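Local structure of p-47 protein (Clostridium botulinum E1 str. 'BoNT E Beluga', 5WIX) at residues A[39-44]-A[167-172]; A[32-37]-A[171-176]; A[68-73]-A[79-84]; A[112-115]-A[121-124]; A[96-101]-A[146-151]. The protein is of unknown function but shares the tulip-domain topology of bactericidal/permeability-increasing protein, so it may bind lipids. All blocks are in the same frame, centred on the assembly; numbering follows the deposited sequence.

Contact 1 of 5, residues A[39-44]-A[167-172]; sequences KNYIDE and KQVSYI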
# COMPACT_ATOMS: atom_id res chain seq x y z
N LYS A 39 25.08 -2.61 3.77
CA LYS A 39 26.47 -3.00 3.64
C LYS A 39 27.39 -1.81 3.40
O LYS A 39 28.45 -1.71 4.03
CB LYS A 39 26.65 -4.02 2.51
CG LYS A 39 28.13 -4.28 2.17
CD LYS A 39 28.36 -5.11 0.90
CE LYS A 39 28.38 -6.62 1.18
NZ LYS A 39 29.40 -7.06 2.20
N ASN A 40 27.01 -0.91 2.50
CA ASN A 40 27.88 0.23 2.19
C ASN A 40 27.61 1.42 3.10
O ASN A 40 28.29 2.45 3.00
CB ASN A 40 27.76 0.63 0.71
CG ASN A 40 26.39 1.12 0.37
OD1 ASN A 40 25.41 0.70 0.97
ND2 ASN A 40 26.31 2.01 -0.62
N TYR A 41 26.62 1.29 3.98
CA TYR A 41 26.53 2.20 5.12
C TYR A 41 27.61 1.78 6.12
O TYR A 41 28.18 2.61 6.83
CB TYR A 41 25.14 2.19 5.77
CG TYR A 41 25.12 2.90 7.11
CD1 TYR A 41 25.13 4.29 7.19
CD2 TYR A 41 25.13 2.18 8.30
CE1 TYR A 41 25.12 4.94 8.42
CE2 TYR A 41 25.12 2.82 9.53
CZ TYR A 41 25.12 4.20 9.58
OH TYR A 41 25.12 4.82 10.82
N ILE A 42 27.88 0.48 6.15
CA ILE A 42 28.97 -0.05 6.97
C ILE A 42 30.32 0.15 6.28
O ILE A 42 31.32 0.41 6.95
CB ILE A 42 28.78 -1.55 7.28
CG1 ILE A 42 27.41 -1.80 7.91
CG2 ILE A 42 29.86 -2.04 8.22
CD1 ILE A 42 27.16 -3.25 8.26
N ASP A 43 30.34 0.04 4.95
CA ASP A 43 31.56 0.30 4.18
C ASP A 43 31.97 1.78 4.23
O ASP A 43 32.97 2.18 3.64
CB ASP A 43 31.40 -0.13 2.72
CG ASP A 43 31.34 -1.64 2.55
OD1 ASP A 43 31.62 -2.38 3.53
OD2 ASP A 43 31.02 -2.09 1.43
N GLU A 44 31.17 2.59 4.92
CA GLU A 44 31.57 3.93 5.29
C GLU A 44 32.71 3.83 6.33
O GLU A 44 33.57 4.71 6.40
CB GLU A 44 30.38 4.72 5.83
CG GLU A 44 30.66 6.16 6.18
CD GLU A 44 31.32 6.28 7.54
OE1 GLU A 44 31.14 5.37 8.37
OE2 GLU A 44 32.03 7.29 7.75
N LYS A 167 23.72 5.32 19.46
CA LYS A 167 23.70 6.52 18.64
C LYS A 167 24.62 6.40 17.43
O LYS A 167 24.38 7.04 16.40
CB LYS A 167 24.09 7.73 19.49
CG LYS A 167 23.16 7.98 20.67
CD LYS A 167 23.58 9.20 21.48
CE LYS A 167 22.55 9.55 22.54
NZ LYS A 167 22.89 10.82 23.25
N GLN A 168 25.66 5.59 17.56
CA GLN A 168 26.66 5.45 16.51
C GLN A 168 26.06 4.90 15.22
O GLN A 168 26.47 5.30 14.12
CB GLN A 168 27.81 4.56 16.97
CG GLN A 168 28.83 4.30 15.89
CD GLN A 168 30.23 4.20 16.44
OE1 GLN A 168 30.47 4.50 17.61
NE2 GLN A 168 31.17 3.77 15.60
N VAL A 169 25.09 4.00 15.34
CA VAL A 169 24.40 3.49 14.16
C VAL A 169 23.10 4.24 13.87
O VAL A 169 22.05 3.94 14.43
CB VAL A 169 24.08 2.00 14.31
CG1 VAL A 169 23.42 1.49 13.03
CG2 VAL A 169 25.34 1.23 14.62
N SER A 170 23.18 5.21 12.97
CA SER A 170 22.02 6.03 12.66
C SER A 170 21.40 5.67 11.32
O SER A 170 20.86 6.53 10.63
CB SER A 170 22.41 7.52 12.68
OG SER A 170 23.48 7.78 11.77
N TYR A 171 21.46 4.39 10.95
CA TYR A 171 20.98 3.98 9.63
C TYR A 171 19.47 4.08 9.50
O TYR A 171 18.73 3.66 10.39
CB TYR A 171 21.40 2.56 9.29
CG TYR A 171 20.95 2.20 7.90
CD1 TYR A 171 21.43 2.92 6.81
CD2 TYR A 171 20.02 1.19 7.68
CE1 TYR A 171 21.01 2.63 5.53
CE2 TYR A 171 19.60 0.89 6.39
CZ TYR A 171 20.10 1.62 5.32
OH TYR A 171 19.70 1.36 4.03
N ILE A 172 19.03 4.63 8.37
CA ILE A 172 17.63 4.89 8.12
C ILE A 172 16.99 3.83 7.25
O ILE A 172 17.17 3.84 6.04
CB ILE A 172 17.43 6.22 7.43
CG1 ILE A 172 18.31 7.30 8.05
CG2 ILE A 172 15.96 6.60 7.46
CD1 ILE A 172 18.33 8.61 7.25

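Contact 2 of 5, residues A[32-37]-A[171-176]; sequences RVVNKH and YIFASL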
# COMPACT_ATOMS: atom_id res chain seq x y z
N ARG A 32 16.73 -8.35 0.42
CA ARG A 32 17.83 -8.38 -0.55
C ARG A 32 18.22 -6.95 -0.92
O ARG A 32 19.38 -6.67 -1.21
CB ARG A 32 17.46 -9.20 -1.80
CG ARG A 32 17.10 -10.67 -1.54
CD ARG A 32 17.35 -11.59 -2.75
NE ARG A 32 16.66 -11.14 -3.96
CZ ARG A 32 15.47 -11.59 -4.37
NH1 ARG A 32 14.82 -12.51 -3.66
NH2 ARG A 32 14.93 -11.11 -5.49
N VAL A 33 17.24 -6.05 -0.85
CA VAL A 33 17.44 -4.63 -1.15
C VAL A 33 18.14 -3.86 -0.04
O VAL A 33 19.20 -3.26 -0.25
CB VAL A 33 16.09 -3.95 -1.46
CG1 VAL A 33 16.23 -2.43 -1.52
CG2 VAL A 33 15.54 -4.49 -2.76
N VAL A 34 17.54 -3.86 1.15
CA VAL A 34 18.09 -3.10 2.26
C VAL A 34 19.46 -3.62 2.72
O VAL A 34 20.33 -2.82 3.07
CB VAL A 34 17.11 -3.10 3.44
CG1 VAL A 34 16.58 -4.49 3.65
CG2 VAL A 34 17.79 -2.55 4.71
N ASN A 35 19.66 -4.94 2.71
CA ASN A 35 20.94 -5.54 3.10
C ASN A 35 22.11 -4.87 2.41
O ASN A 35 23.18 -4.68 3.00
CB ASN A 35 20.99 -7.04 2.78
CG ASN A 35 20.35 -7.89 3.85
OD1 ASN A 35 20.25 -7.49 5.02
ND2 ASN A 35 19.93 -9.09 3.46
N LYS A 36 21.89 -4.51 1.15
CA LYS A 36 22.91 -3.93 0.30
C LYS A 36 23.19 -2.46 0.64
O LYS A 36 24.35 -2.02 0.63
CB LYS A 36 22.49 -4.08 -1.17
CG LYS A 36 22.36 -5.55 -1.61
CD LYS A 36 22.11 -5.69 -3.12
CE LYS A 36 22.13 -7.15 -3.56
NZ LYS A 36 21.87 -7.29 -5.03
N HIS A 37 22.14 -1.69 0.94
CA HIS A 37 22.34 -0.32 1.41
C HIS A 37 22.86 -0.31 2.83
O HIS A 37 23.49 0.65 3.28
CB HIS A 37 21.04 0.47 1.30
CG HIS A 37 20.73 0.91 -0.09
ND1 HIS A 37 19.54 0.62 -0.72
CD2 HIS A 37 21.48 1.59 -0.99
CE1 HIS A 37 19.56 1.11 -1.94
NE2 HIS A 37 20.72 1.71 -2.14
N TYR A 171 21.46 4.39 10.95
CA TYR A 171 20.98 3.98 9.63
C TYR A 171 19.47 4.08 9.50
O TYR A 171 18.73 3.66 10.39
CB TYR A 171 21.40 2.56 9.29
CG TYR A 171 20.95 2.20 7.90
CD1 TYR A 171 21.43 2.92 6.81
CD2 TYR A 171 20.02 1.19 7.68
CE1 TYR A 171 21.01 2.63 5.53
CE2 TYR A 171 19.60 0.89 6.39
CZ TYR A 171 20.10 1.62 5.32
OH TYR A 171 19.70 1.36 4.03
N ILE A 172 19.03 4.63 8.37
CA ILE A 172 17.63 4.89 8.12
C ILE A 172 16.99 3.83 7.25
O ILE A 172 17.17 3.84 6.04
CB ILE A 172 17.43 6.22 7.43
CG1 ILE A 172 18.31 7.30 8.05
CG2 ILE A 172 15.96 6.60 7.46
CD1 ILE A 172 18.33 8.61 7.25
N PHE A 173 16.24 2.93 7.86
CA PHE A 173 15.63 1.83 7.12
C PHE A 173 14.50 2.28 6.20
O PHE A 173 14.24 1.65 5.18
CB PHE A 173 15.10 0.77 8.09
CG PHE A 173 16.17 -0.10 8.66
CD1 PHE A 173 16.93 -0.90 7.84
CD2 PHE A 173 16.41 -0.12 10.03
CE1 PHE A 173 17.91 -1.70 8.36
CE2 PHE A 173 17.38 -0.92 10.56
CZ PHE A 173 18.13 -1.71 9.73
N ALA A 174 13.83 3.37 6.57
CA ALA A 174 12.76 3.91 5.75
C ALA A 174 12.36 5.28 6.26
O ALA A 174 12.32 5.51 7.47
CB ALA A 174 11.56 2.99 5.73
N SER A 175 12.08 6.19 5.33
CA SER A 175 11.49 7.46 5.69
C SER A 175 9.99 7.30 5.55
O SER A 175 9.49 6.73 4.58
CB SER A 175 12.01 8.60 4.83
OG SER A 175 11.54 8.50 3.49
N LEU A 176 9.26 7.77 6.56
CA LEU A 176 7.82 7.74 6.52
C LEU A 176 7.27 9.16 6.67
O LEU A 176 7.59 9.86 7.63
CB LEU A 176 7.26 6.83 7.60
CG LEU A 176 5.75 6.63 7.45
CD1 LEU A 176 5.33 5.25 7.90
CD2 LEU A 176 4.99 7.72 8.19

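Contact 3 of 5, residues A[68-73]-A[79-84]; sequences EIINGG and RIKIFI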
# COMPACT_ATOMS: atom_id res chain seq x y z
N GLU A 68 23.73 -8.46 8.07
CA GLU A 68 22.90 -9.11 7.08
C GLU A 68 21.61 -9.58 7.72
O GLU A 68 21.61 -10.49 8.56
CB GLU A 68 23.64 -10.28 6.43
CG GLU A 68 22.87 -11.05 5.38
CD GLU A 68 23.66 -12.25 4.88
OE1 GLU A 68 24.89 -12.11 4.65
OE2 GLU A 68 23.07 -13.34 4.75
N ILE A 69 20.51 -8.93 7.34
CA ILE A 69 19.20 -9.25 7.87
C ILE A 69 18.77 -10.63 7.35
O ILE A 69 19.03 -10.96 6.18
CB ILE A 69 18.19 -8.17 7.47
CG1 ILE A 69 18.82 -6.80 7.69
CG2 ILE A 69 16.89 -8.31 8.26
CD1 ILE A 69 18.06 -5.67 7.05
N ILE A 70 18.17 -11.44 8.22
CA ILE A 70 17.74 -12.79 7.83
C ILE A 70 16.36 -13.10 8.38
O ILE A 70 15.79 -12.32 9.14
CB ILE A 70 18.75 -13.92 8.30
CG1 ILE A 70 18.65 -14.18 9.81
CG2 ILE A 70 20.19 -13.61 7.88
CD1 ILE A 70 19.37 -15.46 10.28
N ASN A 71 15.84 -14.26 7.99
CA ASN A 71 14.57 -14.76 8.51
C ASN A 71 14.57 -14.95 10.01
O ASN A 71 15.60 -14.86 10.66
CB ASN A 71 14.20 -16.11 7.87
CG ASN A 71 13.85 -15.99 6.41
OD1 ASN A 71 14.57 -15.37 5.64
ND2 ASN A 71 12.74 -16.61 6.02
N GLY A 72 13.40 -15.25 10.56
CA GLY A 72 13.27 -15.59 11.96
C GLY A 72 12.87 -14.39 12.79
O GLY A 72 12.59 -14.50 13.99
N GLY A 73 12.86 -13.24 12.12
CA GLY A 73 12.40 -12.01 12.74
C GLY A 73 10.92 -12.04 13.03
O GLY A 73 10.10 -12.22 12.13
N ARG A 79 16.00 -10.13 12.73
CA ARG A 79 17.09 -11.02 13.13
C ARG A 79 18.23 -10.83 12.15
O ARG A 79 18.01 -10.89 10.94
CB ARG A 79 16.66 -12.48 13.16
CG ARG A 79 17.84 -13.44 13.26
CD ARG A 79 17.41 -14.89 13.22
NE ARG A 79 16.40 -15.17 14.24
CZ ARG A 79 16.00 -16.40 14.56
NH1 ARG A 79 16.53 -17.45 13.93
NH2 ARG A 79 15.07 -16.57 15.50
N ILE A 80 19.43 -10.57 12.67
CA ILE A 80 20.53 -10.23 11.78
C ILE A 80 21.83 -10.95 12.10
O ILE A 80 22.18 -11.17 13.25
CB ILE A 80 20.81 -8.71 11.76
CG1 ILE A 80 21.22 -8.21 13.14
CG2 ILE A 80 19.59 -7.93 11.27
CD1 ILE A 80 21.58 -6.75 13.14
N LYS A 81 22.53 -11.31 11.03
CA LYS A 81 23.82 -11.98 11.07
C LYS A 81 24.92 -10.92 11.20
O LYS A 81 24.99 -9.99 10.40
CB LYS A 81 23.99 -12.82 9.80
CG LYS A 81 25.01 -13.94 9.86
CD LYS A 81 25.00 -14.77 8.56
CE LYS A 81 23.73 -15.61 8.40
NZ LYS A 81 23.98 -16.83 7.56
N ILE A 82 25.78 -11.05 12.21
CA ILE A 82 26.85 -10.08 12.43
C ILE A 82 28.22 -10.67 12.02
O ILE A 82 28.67 -11.66 12.58
CB ILE A 82 26.90 -9.63 13.90
CG1 ILE A 82 25.51 -9.23 14.38
CG2 ILE A 82 27.84 -8.47 14.08
CD1 ILE A 82 24.90 -8.16 13.54
N PHE A 83 28.86 -10.06 11.03
CA PHE A 83 30.18 -10.51 10.61
C PHE A 83 31.26 -9.60 11.21
O PHE A 83 31.38 -8.43 10.83
CB PHE A 83 30.33 -10.51 9.08
CG PHE A 83 29.37 -11.44 8.35
CD1 PHE A 83 29.86 -12.52 7.64
CD2 PHE A 83 28.00 -11.20 8.34
CE1 PHE A 83 29.00 -13.37 6.94
CE2 PHE A 83 27.14 -12.04 7.66
CZ PHE A 83 27.63 -13.12 6.96
N ILE A 84 32.05 -10.13 12.13
CA ILE A 84 33.21 -9.40 12.63
C ILE A 84 34.41 -9.83 11.81
O ILE A 84 34.52 -11.00 11.47
CB ILE A 84 33.45 -9.67 14.12
CG1 ILE A 84 32.12 -9.92 14.83
CG2 ILE A 84 34.24 -8.53 14.75
CD1 ILE A 84 32.19 -9.89 16.35

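Contact 4 of 5, residues A[112-115]-A[121-124]; sequences FNDA and KELK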
# COMPACT_ATOMS: atom_id res chain seq x y z
N PHE A 112 11.36 7.01 14.80
CA PHE A 112 11.97 8.14 15.51
C PHE A 112 11.62 9.45 14.81
O PHE A 112 11.98 9.64 13.64
CB PHE A 112 13.49 7.96 15.59
CG PHE A 112 13.96 7.08 16.72
CD1 PHE A 112 15.00 7.48 17.55
CD2 PHE A 112 13.36 5.86 16.95
CE1 PHE A 112 15.43 6.68 18.59
CE2 PHE A 112 13.78 5.05 17.99
CZ PHE A 112 14.82 5.46 18.81
N ASN A 113 10.93 10.35 15.50
CA ASN A 113 10.61 11.65 14.92
C ASN A 113 11.89 12.39 14.55
O ASN A 113 12.94 12.19 15.15
CB ASN A 113 9.75 12.48 15.87
CG ASN A 113 8.38 11.88 16.10
OD1 ASN A 113 8.21 10.66 16.07
ND2 ASN A 113 7.39 12.73 16.33
N ASP A 114 11.79 13.25 13.54
CA ASP A 114 12.96 13.91 12.97
C ASP A 114 13.24 15.28 13.60
O ASP A 114 12.32 15.98 14.03
CB ASP A 114 12.78 14.05 11.46
CG ASP A 114 14.06 14.41 10.75
OD1 ASP A 114 15.14 14.14 11.31
OD2 ASP A 114 13.98 14.94 9.62
N ALA A 115 14.52 15.66 13.64
CA ALA A 115 14.91 16.98 14.12
C ALA A 115 14.84 18.00 13.00
O ALA A 115 14.99 19.20 13.23
CB ALA A 115 16.30 16.94 14.73
N LYS A 121 8.40 10.95 10.06
CA LYS A 121 8.86 10.00 11.08
C LYS A 121 9.85 9.03 10.44
O LYS A 121 9.71 8.67 9.26
CB LYS A 121 7.68 9.27 11.72
CG LYS A 121 6.50 10.18 12.11
CD LYS A 121 6.93 11.35 13.01
CE LYS A 121 5.73 12.12 13.57
NZ LYS A 121 4.94 11.34 14.56
N GLU A 122 10.85 8.61 11.20
CA GLU A 122 12.02 7.93 10.64
C GLU A 122 12.30 6.57 11.30
O GLU A 122 12.34 6.45 12.52
CB GLU A 122 13.24 8.84 10.77
CG GLU A 122 14.52 8.28 10.22
CD GLU A 122 15.64 9.29 10.23
OE1 GLU A 122 15.37 10.49 10.02
OE2 GLU A 122 16.80 8.88 10.46
N LEU A 123 12.49 5.54 10.48
CA LEU A 123 12.64 4.18 11.02
C LEU A 123 14.11 3.80 11.18
O LEU A 123 14.86 3.69 10.20
CB LEU A 123 11.92 3.17 10.13
CG LEU A 123 11.97 1.74 10.67
CD1 LEU A 123 11.48 1.69 12.11
CD2 LEU A 123 11.15 0.80 9.82
N LYS A 124 14.53 3.60 12.43
CA LYS A 124 15.92 3.32 12.74
C LYS A 124 15.99 2.12 13.69
O LYS A 124 14.96 1.62 14.13
CB LYS A 124 16.60 4.54 13.37
CG LYS A 124 16.55 5.80 12.49
CD LYS A 124 17.64 6.81 12.83
CE LYS A 124 17.42 7.48 14.18
NZ LYS A 124 18.58 8.34 14.59

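Contact 5 of 5, residues A[96-101]-A[146-151]; sequences VDLSGV and LYEEDE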
# COMPACT_ATOMS: atom_id res chain seq x y z
N VAL A 96 40.51 -13.33 23.81
CA VAL A 96 39.88 -13.95 22.64
C VAL A 96 39.67 -12.93 21.52
O VAL A 96 38.95 -11.96 21.71
CB VAL A 96 38.50 -14.56 22.97
CG1 VAL A 96 37.89 -15.16 21.71
CG2 VAL A 96 38.59 -15.59 24.10
N ASP A 97 40.27 -13.15 20.36
CA ASP A 97 40.09 -12.18 19.28
C ASP A 97 38.88 -12.57 18.45
O ASP A 97 38.77 -13.71 18.00
CB ASP A 97 41.33 -12.07 18.39
CG ASP A 97 42.50 -11.44 19.12
OD1 ASP A 97 42.31 -10.98 20.27
OD2 ASP A 97 43.61 -11.41 18.56
N LEU A 98 38.00 -11.59 18.24
CA LEU A 98 36.71 -11.82 17.60
C LEU A 98 36.78 -11.78 16.07
O LEU A 98 35.74 -11.75 15.41
CB LEU A 98 35.70 -10.78 18.10
CG LEU A 98 35.51 -10.78 19.62
CD1 LEU A 98 34.32 -9.91 20.06
CD2 LEU A 98 35.35 -12.20 20.13
N SER A 99 37.99 -11.79 15.52
CA SER A 99 38.17 -11.87 14.07
C SER A 99 37.49 -13.12 13.50
O SER A 99 37.91 -14.25 13.75
CB SER A 99 39.67 -11.89 13.70
OG SER A 99 40.38 -10.82 14.30
N GLY A 100 36.40 -12.92 12.75
CA GLY A 100 35.74 -14.01 12.06
C GLY A 100 34.56 -14.66 12.76
O GLY A 100 33.86 -15.46 12.15
N VAL A 101 34.33 -14.32 14.03
CA VAL A 101 33.15 -14.84 14.73
C VAL A 101 31.88 -14.23 14.16
O VAL A 101 31.84 -13.05 13.79
CB VAL A 101 33.19 -14.57 16.24
CG1 VAL A 101 32.41 -15.64 16.99
CG2 VAL A 101 34.62 -14.55 16.73
N LEU A 146 32.50 -20.46 13.67
CA LEU A 146 32.24 -21.51 14.65
C LEU A 146 33.57 -21.65 15.41
O LEU A 146 33.90 -22.69 16.01
CB LEU A 146 31.81 -22.82 13.97
CG LEU A 146 31.24 -23.98 14.82
CD1 LEU A 146 29.76 -23.76 15.16
CD2 LEU A 146 31.46 -25.33 14.13
N TYR A 147 34.32 -20.55 15.36
CA TYR A 147 35.69 -20.51 15.83
C TYR A 147 35.74 -20.24 17.32
O TYR A 147 36.77 -19.79 17.84
CB TYR A 147 36.48 -19.45 15.06
N GLU A 148 34.65 -20.53 18.02
CA GLU A 148 34.58 -20.21 19.44
C GLU A 148 34.79 -21.39 20.39
O GLU A 148 34.95 -22.54 19.98
CB GLU A 148 33.25 -19.55 19.77
CG GLU A 148 33.22 -18.06 19.49
CD GLU A 148 34.00 -17.24 20.51
OE1 GLU A 148 33.58 -16.10 20.80
OE2 GLU A 148 35.04 -17.73 21.03
N GLU A 149 34.77 -21.07 21.68
CA GLU A 149 34.77 -22.06 22.73
C GLU A 149 33.37 -22.01 23.30
O GLU A 149 32.68 -20.99 23.19
CB GLU A 149 35.80 -21.71 23.81
CG GLU A 149 37.24 -21.74 23.32
CD GLU A 149 37.63 -23.09 22.76
OE1 GLU A 149 37.23 -24.12 23.35
OE2 GLU A 149 38.35 -23.13 21.74
N ASP A 150 32.93 -23.10 23.92
CA ASP A 150 31.58 -23.15 24.44
C ASP A 150 31.45 -22.04 25.46
O ASP A 150 30.41 -21.40 25.57
CB ASP A 150 31.31 -24.51 25.09
CG ASP A 150 30.30 -25.34 24.31
OD1 ASP A 150 29.66 -24.79 23.39
OD2 ASP A 150 30.15 -26.54 24.62
N GLU A 151 32.52 -21.82 26.21
CA GLU A 151 32.53 -20.82 27.27
C GLU A 151 32.39 -19.41 26.65
O GLU A 151 33.38 -18.66 26.54
CB GLU A 151 33.79 -20.94 28.10
CG GLU A 151 34.01 -22.35 28.70
CD GLU A 151 34.45 -23.41 27.67
OE1 GLU A 151 34.85 -23.02 26.55
OE2 GLU A 151 34.40 -24.63 27.97

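Contact 1 of 5, residues A[39-44]-A[167-172]
Tyr41 reaches from the end of helix 31-42 across to the loop 167-172, meeting Tyr171 with one ring face and Ser170 with its hydroxyl. The methylene CB of Tyr171 lies over the Tyr41 ring, 4.0 Å from the ring centroid, in a CH-pi contact displaced somewhat toward the rim. The two side chains run past each other in opposite directions, their ring planes inclined at 42°, with Tyr171 CD1 3.7 Å from Tyr41 CG. At the far end, the backbone N-H of Ser170 donates to Tyr41 OH over 2.9 Å, although the bond is bent to 141° at the hydrogen. Val169 adds an apolar touch near the same end, its CG1 4.1 Å from Tyr41 CE2.

The Tyr41 ring is swung off the helix and over to the loop by a chi1 of 168°, which sets CG opposite the backbone nitrogen. In the second shell, Val169 packs on Phe125 of strand 120-125, and a weak hydrogen bond runs from Gln168 NE2 to Lys46 O. The hydroxyl of Tyr171 bonds to Asn410 OD1, so each tyrosine has its polar end engaged by a different partner. Chemically, the contact is mainly aromatic and aliphatic packing, and the single hydrogen bond probably helps hold the Tyr41 hydroxyl at the loop backbone.

Contact 2 of 5, residues A[32-37]-A[171-176]
Two aromatic rings, those of Tyr171 and Phe173, receive the CG2 methyl of Val34 at their edges. In the tulip fold, antiparallel sheet curls about helical elements, and here helix 31-42 is packed against the chain leading into strand 174-177 of such a sheet. The methyl lies 3.6 Å from Phe173 CD1, near the plane of that ring, and 4.2 Å from Tyr171 CE2. The rings themselves are turned edge-to-face: one face of Phe173 carries the Tyr171 edge, with CD2 3.6 Å above the plane and offset toward the rim, while Phe173 CE1 sits in the Tyr171 plane. Phe173 makes a second edge-to-face pair with Phe125.

On the helix, Val34 and His37 stand one turn apart and both start toward the other segment. His37 then turns its imidazole away, and its contribution is the methylene CB, close to Tyr171 OH, and the carbonyl O, 3.9 Å from Tyr171 CE1. That hydroxyl has its hydrogen-bonding partner elsewhere, in Asn410.

The contact is buried. Tyr204 of strand 203-210 touches both Val34 and Phe173, so a second sheet helps to enclose the methyl and the rings, and Ile69 of strand 58-70 packs on Val34 as well. No hydrogen bond joins the two segments, which meet through side-chain packing and the His37 backbone. The first torsion of Val34 explains which branch does the work: at chi1 45°, CG2 is the methyl opposite the backbone nitrogen, and it is placed 3.7 Å from Phe173 CE1.

Contact 3 of 5, residues A[68-73]-A[79-84]
Ile69 and Ile80 face each other as an antiparallel non-hydrogen-bonded pair on the buried side of this contact, while Glu68, Ile70, Arg79 and Lys81 project from the other, partly exposed face. On the buried side, Ile80 CG2 rests 3.8 Å from Ile69 CG1, and the two side chains cross at a slant. Val34 of helix 31-42 packs on Ile69, Trp67 and Ile107 on Ile80, and Asn35 OD1 accepts a hydrogen bond from Ile69 N, so the helix is tied to the strand by both packing and polar contact.

Between the backbones, Lys81 N donates to Glu68 O at 2.8 Å, nearly straight. Its more bent return runs from Glu68 N to Lys81 O at 3.1 Å, and a third bond joins Ile70 N to Arg79 O at 2.8 Å.

The partly exposed face is itself uneven. It is close-packed where the methylenes of Arg79 run past Ile70, with Arg79 CD 3.6 Å from Ile70 CD1; a bend at chi3 (-53°) then brings the guanidinium across Gly72, whose CA lies over its centre. The charge itself is met by Asp141, in a salt bridge through NE. The looser part is the pair Glu68 and Lys81, whose OE2 and NZ stay 4.6 Å apart, too far for a salt bridge though probably mutually attractive. Glu68 OE1 approaches the Phe83 ring at CZ (3.7 Å), its carboxylate tilted 27° from the ring plane.

Such a pattern, with apolar residues inward and mixed polar chains outward, belongs to an amphipathic beta hairpin, here strands 58-70 and 78-85 of the curled antiparallel sheet.

Contact 4 of 5, residues A[112-115]-A[121-124]
Phe112 and Glu122 form an antiparallel hydrogen-bonded pair, their CA atoms 4.9 Å apart, in the beta hairpin of strands 104-113 and 120-125. Glu122 N donates to Phe112 O over 2.9 Å, but the bond is bent to 137° and the donor stands above the carbonyl plane. The reciprocal bond, from Phe112 N to Glu122 O, is fairly straight; its modelled length is implausibly short and should be read with caution at this resolution.

The side chains sort by face. Phe112 and Glu122 project on one side, where Lys124 also reaches the aromatic ring: its chain passes at about a right angle to Phe112 and touches CD1 with CE at 4.1 Å. On the opposite face Asn113 and Lys121 lie side by side and point the same way. A bend at chi2 (-53°) folds the lysine chain along the amide, bringing its CD to 3.5 Å from Asn113 CG.

This is a surface contact. Leu123, between the two outward-facing residues Glu122 and Lys124, turns instead to Leu109 and Phe111, and its backbone bonds to Phe173 and Ala174 join the hairpin to strand 174-177.

Near the turn, the carboxylates of Asp114 and Glu122 approach each other, their planes 56° apart, which might raise the proton affinity of one of them. Asp114 is also engaged weakly with the Ala115 and Asn117 amides, while its OD1 remains 3.9 Å from Glu122 OE1.

Contact 5 of 5, residues A[96-101]-A[146-151]
Val101, at the end of a type II beta turn running from Leu98, lies beside Tyr147 and Glu148 of an irregular loop, with 6.3 Å between the CA atoms of Val101 and Tyr147 and no backbone pairing between the segments. The turn is closed by Val101 N to Leu98 O at 3.2 Å. Its third position is taken by Gly100, whose positive phi of 95° suits that place in a type II turn.

Glu148 carries the contact from the side of 146-151, and does so largely with its carbon chain. Its CG touches Val101 CG1 at 3.6 Å, the two side chains crossing at about a right angle. A bend at chi2 (-74°) turns the carboxylate toward segment 96-101, so that OE2 comes to 3.9 Å from Val96 CG1 and OE1 to 4.3 Å from Leu98 CD2. Three apolar side chains thus contact a single glutamate, without a hydrogen bond or salt bridge between the segments. Within its own loop, the carboxylate receives a weak hydrogen bond from Glu149 N to OE2, which at most restrains it slightly. Tyr147 is modelled only as far as CB, so the position of its ring is unknown.

Behind the turn, Val96 and Leu98 pack on Phe89 of strand 87-91, and the Gly100 backbone bonds to Ile84, which anchors 96-101 to the sheet. The contact is a packing of loop on loop: the loop between strands 94-96 and 104-113 of the curled sheet, which contains the type II turn, meets the irregular chain that leads into helix 153-159.

Contacts 1 and 2 share Tyr171 and helix 31-42, with centres about 10 Å apart, and together pack the chain leading to strand 174-177 against that helix. Contact 3 meets contact 2 where Asn35 OD1 lies 2.7 Å from Ile69 N, so the same helix also reaches the hairpin 58-85. Contact 4 joins contact 2 through neighbouring strands, with Leu176 N 2.9 Å from Lys121 O. Contact 5 is peripheral, its centre about 29 Å from that of contact 2, yet it connects to contact 3 through Gly100 N and Ile84 O. All five lie in or against the same curled ten-strand sheet and the helix packed on it.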